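PDB 6C9B: PLP-Dependent L-Arginine Hydroxylase MppP, which uses pyridoxal 5'-phosphate to oxidise L-arginine, acting as an oxidase rather than an oxygenase, with 4-hydroxy-2-ketoarginine and 2-ketoarginine as products. Local coordinates for residues G163-E176 with D195-A209. Numbering follows the deposited sequence.
Sequences GRVLAEERLRRLAE and DAAAHYDHYAVLQEA
Helices 168-176 and 202-209 run side by side with a crossing angle of -30°, their axes 8.9 Å apart, and the CA atoms draw together from Glu168 and Tyr200 toward Glu176 and Ala209. Tyr200 shows how one aromatic residue can join two helix starts. With chi1 68°, its CG sits between backbone N and carbonyl carbon, which turns the ring against the first turn of the neighbouring helix. Glu168 CB lies 3.5 Å from the centroid of the Tyr200 ring, 9° off the normal, a CH-pi contact; the extended glutamate then slides along that face, its carboxylate nearly parallel to the ring. His202 CE1 meets the opposite face. At the ring edge Tyr200 OH donates to Leu166 O (2.7 Å), and a water links the same carbonyl to His202 NE2, whose ring is fixed by ND1 donating to Tyr200 O. Both helices pack on the seven-stranded sheet of the aminotransferase fold, where Leu171, Ala175 and Leu206 all reach Leu185 of strand 184-188. Leu171 CG lies 3.9 Å from Val205 CG1, which also presses on Arg172 CA; a turn further on, Ala175 CB and Ala209 CB meet at 3.5 Å. Arg172 centres a salt-bridge network: NH1 bonds weakly to Glu168 OE1, and NE pairs with Glu208 OE2 at 3.6 Å, the two planes steeply inclined. Before the helices begin, Val165 CG1 rests on Ala197 and Ala198.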
# COMPACT_ATOMS: atom_id res chain seq x y z
N GLY B 163 21.87 -0.78 -12.63
CA GLY B 163 22.79 -0.76 -11.51
C GLY B 163 23.67 0.46 -11.40
O GLY B 163 24.53 0.51 -10.51
N ARG B 164 23.52 1.44 -12.28
CA ARG B 164 24.44 2.56 -12.29
C ARG B 164 24.23 3.40 -11.05
O ARG B 164 23.09 3.73 -10.70
CB ARG B 164 24.22 3.39 -13.55
CG ARG B 164 25.39 4.26 -13.96
CD ARG B 164 25.67 4.11 -15.46
NE ARG B 164 26.47 5.23 -15.97
CZ ARG B 164 26.43 5.69 -17.21
NH1 ARG B 164 25.63 5.15 -18.12
NH2 ARG B 164 27.19 6.73 -17.54
N VAL B 165 25.32 3.79 -10.40
CA VAL B 165 25.27 4.50 -9.13
C VAL B 165 25.64 5.95 -9.36
O VAL B 165 26.71 6.24 -9.91
CB VAL B 165 26.22 3.87 -8.10
CG1 VAL B 165 26.26 4.68 -6.82
CG2 VAL B 165 25.80 2.45 -7.80
N LEU B 166 24.82 6.86 -8.84
CA LEU B 166 25.15 8.28 -8.89
C LEU B 166 26.24 8.55 -7.86
O LEU B 166 26.01 8.41 -6.66
CB LEU B 166 23.90 9.10 -8.62
CG LEU B 166 23.98 10.59 -8.88
CD1 LEU B 166 24.03 10.86 -10.37
CD2 LEU B 166 22.77 11.27 -8.24
N ALA B 167 27.43 8.88 -8.34
CA ALA B 167 28.58 9.11 -7.48
C ALA B 167 28.40 10.40 -6.67
O ALA B 167 27.65 11.31 -7.05
CB ALA B 167 29.85 9.19 -8.30
N GLU B 168 29.10 10.45 -5.53
CA GLU B 168 28.92 11.53 -4.57
C GLU B 168 29.17 12.88 -5.21
O GLU B 168 28.45 13.84 -4.96
CB GLU B 168 29.84 11.32 -3.36
CG GLU B 168 29.70 12.40 -2.28
CD GLU B 168 30.41 12.10 -0.99
OE1 GLU B 168 30.38 12.99 -0.10
OE2 GLU B 168 31.00 11.00 -0.84
N GLU B 169 30.21 12.97 -6.05
CA GLU B 169 30.53 14.26 -6.63
C GLU B 169 29.44 14.72 -7.58
O GLU B 169 29.17 15.92 -7.68
CB GLU B 169 31.90 14.19 -7.32
CG GLU B 169 32.01 13.13 -8.44
CD GLU B 169 32.47 11.71 -8.00
OE1 GLU B 169 32.40 11.34 -6.80
OE2 GLU B 169 32.90 10.96 -8.91
N ARG B 170 28.78 13.79 -8.27
CA ARG B 170 27.69 14.19 -9.15
C ARG B 170 26.41 14.47 -8.37
O ARG B 170 25.69 15.42 -8.69
CB ARG B 170 27.45 13.12 -10.21
CG ARG B 170 26.28 13.40 -11.17
CD ARG B 170 26.37 14.73 -11.90
NE ARG B 170 27.55 14.84 -12.76
CZ ARG B 170 28.01 15.99 -13.26
NH1 ARG B 170 27.39 17.13 -13.01
NH2 ARG B 170 29.08 15.99 -14.03
N LEU B 171 26.12 13.67 -7.34
CA LEU B 171 24.99 14.03 -6.47
C LEU B 171 25.17 15.43 -5.93
O LEU B 171 24.23 16.23 -5.92
CB LEU B 171 24.83 13.04 -5.32
CG LEU B 171 23.66 13.35 -4.37
CD1 LEU B 171 22.31 13.27 -5.07
CD2 LEU B 171 23.63 12.42 -3.14
N ARG B 172 26.39 15.74 -5.49
CA ARG B 172 26.65 17.07 -4.93
C ARG B 172 26.37 18.14 -5.97
O ARG B 172 25.68 19.13 -5.69
CB ARG B 172 28.10 17.16 -4.43
CG ARG B 172 28.48 18.55 -3.92
CD ARG B 172 29.89 18.55 -3.33
NE ARG B 172 29.97 17.62 -2.21
CZ ARG B 172 30.63 16.46 -2.20
NH1 ARG B 172 30.59 15.70 -1.12
NH2 ARG B 172 31.35 16.07 -3.25
N ARG B 173 26.90 17.97 -7.18
CA ARG B 173 26.69 18.98 -8.21
C ARG B 173 25.22 19.09 -8.59
O ARG B 173 24.70 20.20 -8.78
CB ARG B 173 27.53 18.65 -9.44
CG ARG B 173 27.40 19.70 -10.54
CD ARG B 173 27.98 21.06 -10.10
NE ARG B 173 27.47 22.16 -10.92
CZ ARG B 173 27.16 23.38 -10.48
NH1 ARG B 173 27.29 23.70 -9.19
NH2 ARG B 173 26.71 24.28 -11.34
N LEU B 174 24.52 17.97 -8.71
CA LEU B 174 23.10 18.01 -9.05
C LEU B 174 22.29 18.71 -7.96
O LEU B 174 21.39 19.50 -8.26
CB LEU B 174 22.62 16.57 -9.26
CG LEU B 174 21.20 16.35 -9.77
CD1 LEU B 174 20.99 17.02 -11.12
CD2 LEU B 174 20.97 14.85 -9.90
N ALA B 175 22.58 18.41 -6.70
CA ALA B 175 21.88 19.09 -5.62
C ALA B 175 22.19 20.59 -5.60
O ALA B 175 21.30 21.41 -5.33
CB ALA B 175 22.23 18.45 -4.28
N GLU B 176 23.44 20.97 -5.89
CA GLU B 176 23.75 22.39 -6.00
C GLU B 176 22.97 23.04 -7.14
O GLU B 176 22.46 24.15 -6.97
CB GLU B 176 25.25 22.59 -6.21
CG GLU B 176 26.09 22.21 -5.01
CD GLU B 176 27.58 22.25 -5.31
OE1 GLU B 176 27.96 22.54 -6.47
OE2 GLU B 176 28.37 21.97 -4.40
N ASP B 195 24.97 -2.10 -3.28
CA ASP B 195 26.21 -1.56 -3.83
C ASP B 195 26.82 -0.57 -2.85
O ASP B 195 26.24 0.49 -2.59
CB ASP B 195 25.92 -0.90 -5.18
CG ASP B 195 27.18 -0.65 -5.99
OD1 ASP B 195 28.25 -0.44 -5.37
OD2 ASP B 195 27.09 -0.68 -7.23
N ALA B 196 28.00 -0.92 -2.31
CA ALA B 196 28.70 -0.08 -1.35
C ALA B 196 29.04 1.29 -1.92
O ALA B 196 29.25 2.24 -1.16
CB ALA B 196 29.97 -0.79 -0.88
N ALA B 197 29.09 1.41 -3.25
CA ALA B 197 29.32 2.72 -3.86
C ALA B 197 28.18 3.68 -3.55
O ALA B 197 28.35 4.90 -3.68
CB ALA B 197 29.48 2.58 -5.37
N ALA B 198 27.02 3.17 -3.15
CA ALA B 198 25.89 4.00 -2.78
C ALA B 198 25.77 4.20 -1.28
O ALA B 198 24.72 4.67 -0.82
CB ALA B 198 24.58 3.40 -3.32
N HIS B 199 26.80 3.85 -0.51
CA HIS B 199 26.72 3.93 0.94
C HIS B 199 27.42 5.15 1.51
O HIS B 199 27.48 5.30 2.73
CB HIS B 199 27.29 2.67 1.59
CG HIS B 199 26.52 1.44 1.25
ND1 HIS B 199 26.87 0.19 1.73
CD2 HIS B 199 25.44 1.26 0.46
CE1 HIS B 199 26.03 -0.71 1.23
NE2 HIS B 199 25.15 -0.08 0.46
N TYR B 200 27.91 6.05 0.66
CA TYR B 200 28.28 7.36 1.17
C TYR B 200 27.01 8.07 1.63
O TYR B 200 25.90 7.75 1.18
CB TYR B 200 29.01 8.16 0.10
CG TYR B 200 28.18 8.58 -1.09
CD1 TYR B 200 27.41 9.74 -1.04
CD2 TYR B 200 28.18 7.84 -2.27
CE1 TYR B 200 26.68 10.16 -2.13
CE2 TYR B 200 27.42 8.25 -3.37
CZ TYR B 200 26.66 9.40 -3.27
OH TYR B 200 25.93 9.86 -4.33
N ASP B 201 27.16 9.02 2.55
CA ASP B 201 26.00 9.62 3.22
C ASP B 201 25.31 10.60 2.27
O ASP B 201 25.81 11.70 2.03
CB ASP B 201 26.46 10.31 4.50
CG ASP B 201 25.30 10.76 5.37
OD1 ASP B 201 24.18 10.94 4.84
OD2 ASP B 201 25.50 10.92 6.59
N HIS B 202 24.17 10.19 1.71
CA HIS B 202 23.44 11.04 0.76
C HIS B 202 22.77 12.22 1.44
O HIS B 202 22.64 13.30 0.85
CB HIS B 202 22.35 10.22 0.04
CG HIS B 202 22.88 9.24 -0.96
ND1 HIS B 202 24.00 8.47 -0.74
CD2 HIS B 202 22.41 8.88 -2.18
CE1 HIS B 202 24.23 7.71 -1.79
NE2 HIS B 202 23.28 7.94 -2.69
N TYR B 203 22.33 12.02 2.67
CA TYR B 203 21.65 13.09 3.38
C TYR B 203 22.60 14.22 3.73
O TYR B 203 22.22 15.40 3.68
CB TYR B 203 20.95 12.51 4.61
CG TYR B 203 19.89 11.53 4.19
CD1 TYR B 203 18.63 11.98 3.84
CD2 TYR B 203 20.17 10.16 4.09
CE1 TYR B 203 17.65 11.09 3.41
CE2 TYR B 203 19.18 9.27 3.66
CZ TYR B 203 17.92 9.77 3.32
OH TYR B 203 16.92 8.95 2.89
N ALA B 204 23.86 13.89 4.03
CA ALA B 204 24.86 14.92 4.26
C ALA B 204 25.05 15.77 3.02
O ALA B 204 25.11 17.01 3.11
CB ALA B 204 26.17 14.27 4.70
N VAL B 205 25.13 15.13 1.86
CA VAL B 205 25.27 15.86 0.60
C VAL B 205 24.05 16.75 0.38
O VAL B 205 24.18 17.95 0.08
CB VAL B 205 25.46 14.88 -0.58
CG1 VAL B 205 25.52 15.65 -1.90
CG2 VAL B 205 26.74 14.05 -0.38
N LEU B 206 22.86 16.19 0.52
CA LEU B 206 21.65 16.96 0.24
C LEU B 206 21.50 18.14 1.18
O LEU B 206 21.14 19.25 0.76
CB LEU B 206 20.42 16.05 0.34
CG LEU B 206 20.35 14.99 -0.73
CD1 LEU B 206 19.30 13.97 -0.37
CD2 LEU B 206 20.09 15.58 -2.12
N GLN B 207 21.75 17.92 2.47
CA GLN B 207 21.62 19.01 3.43
C GLN B 207 22.69 20.07 3.23
O GLN B 207 22.42 21.26 3.39
CB GLN B 207 21.65 18.42 4.85
CG GLN B 207 20.40 17.57 5.12
CD GLN B 207 20.55 16.54 6.24
OE1 GLN B 207 21.66 16.13 6.59
NE2 GLN B 207 19.42 16.12 6.79
N GLU B 208 23.92 19.67 2.90
CA GLU B 208 24.97 20.66 2.67
C GLU B 208 24.64 21.54 1.47
O GLU B 208 24.97 22.74 1.45
CB GLU B 208 26.32 19.97 2.47
CG GLU B 208 27.46 20.90 2.01
CD GLU B 208 28.74 20.16 1.62
OE1 GLU B 208 29.78 20.34 2.29
OE2 GLU B 208 28.71 19.39 0.63
N ALA B 209 24.03 20.95 0.44
CA ALA B 209 23.70 21.72 -0.77
C ALA B 209 22.50 22.62 -0.54
O ALA B 209 22.40 23.68 -1.16
CB ALA B 209 23.44 20.77 -1.95
O HOH W 1 25.13 -1.59 -8.89
O HOH W 2 23.94 6.86 -5.23
O HOH W 3 28.64 12.26 2.19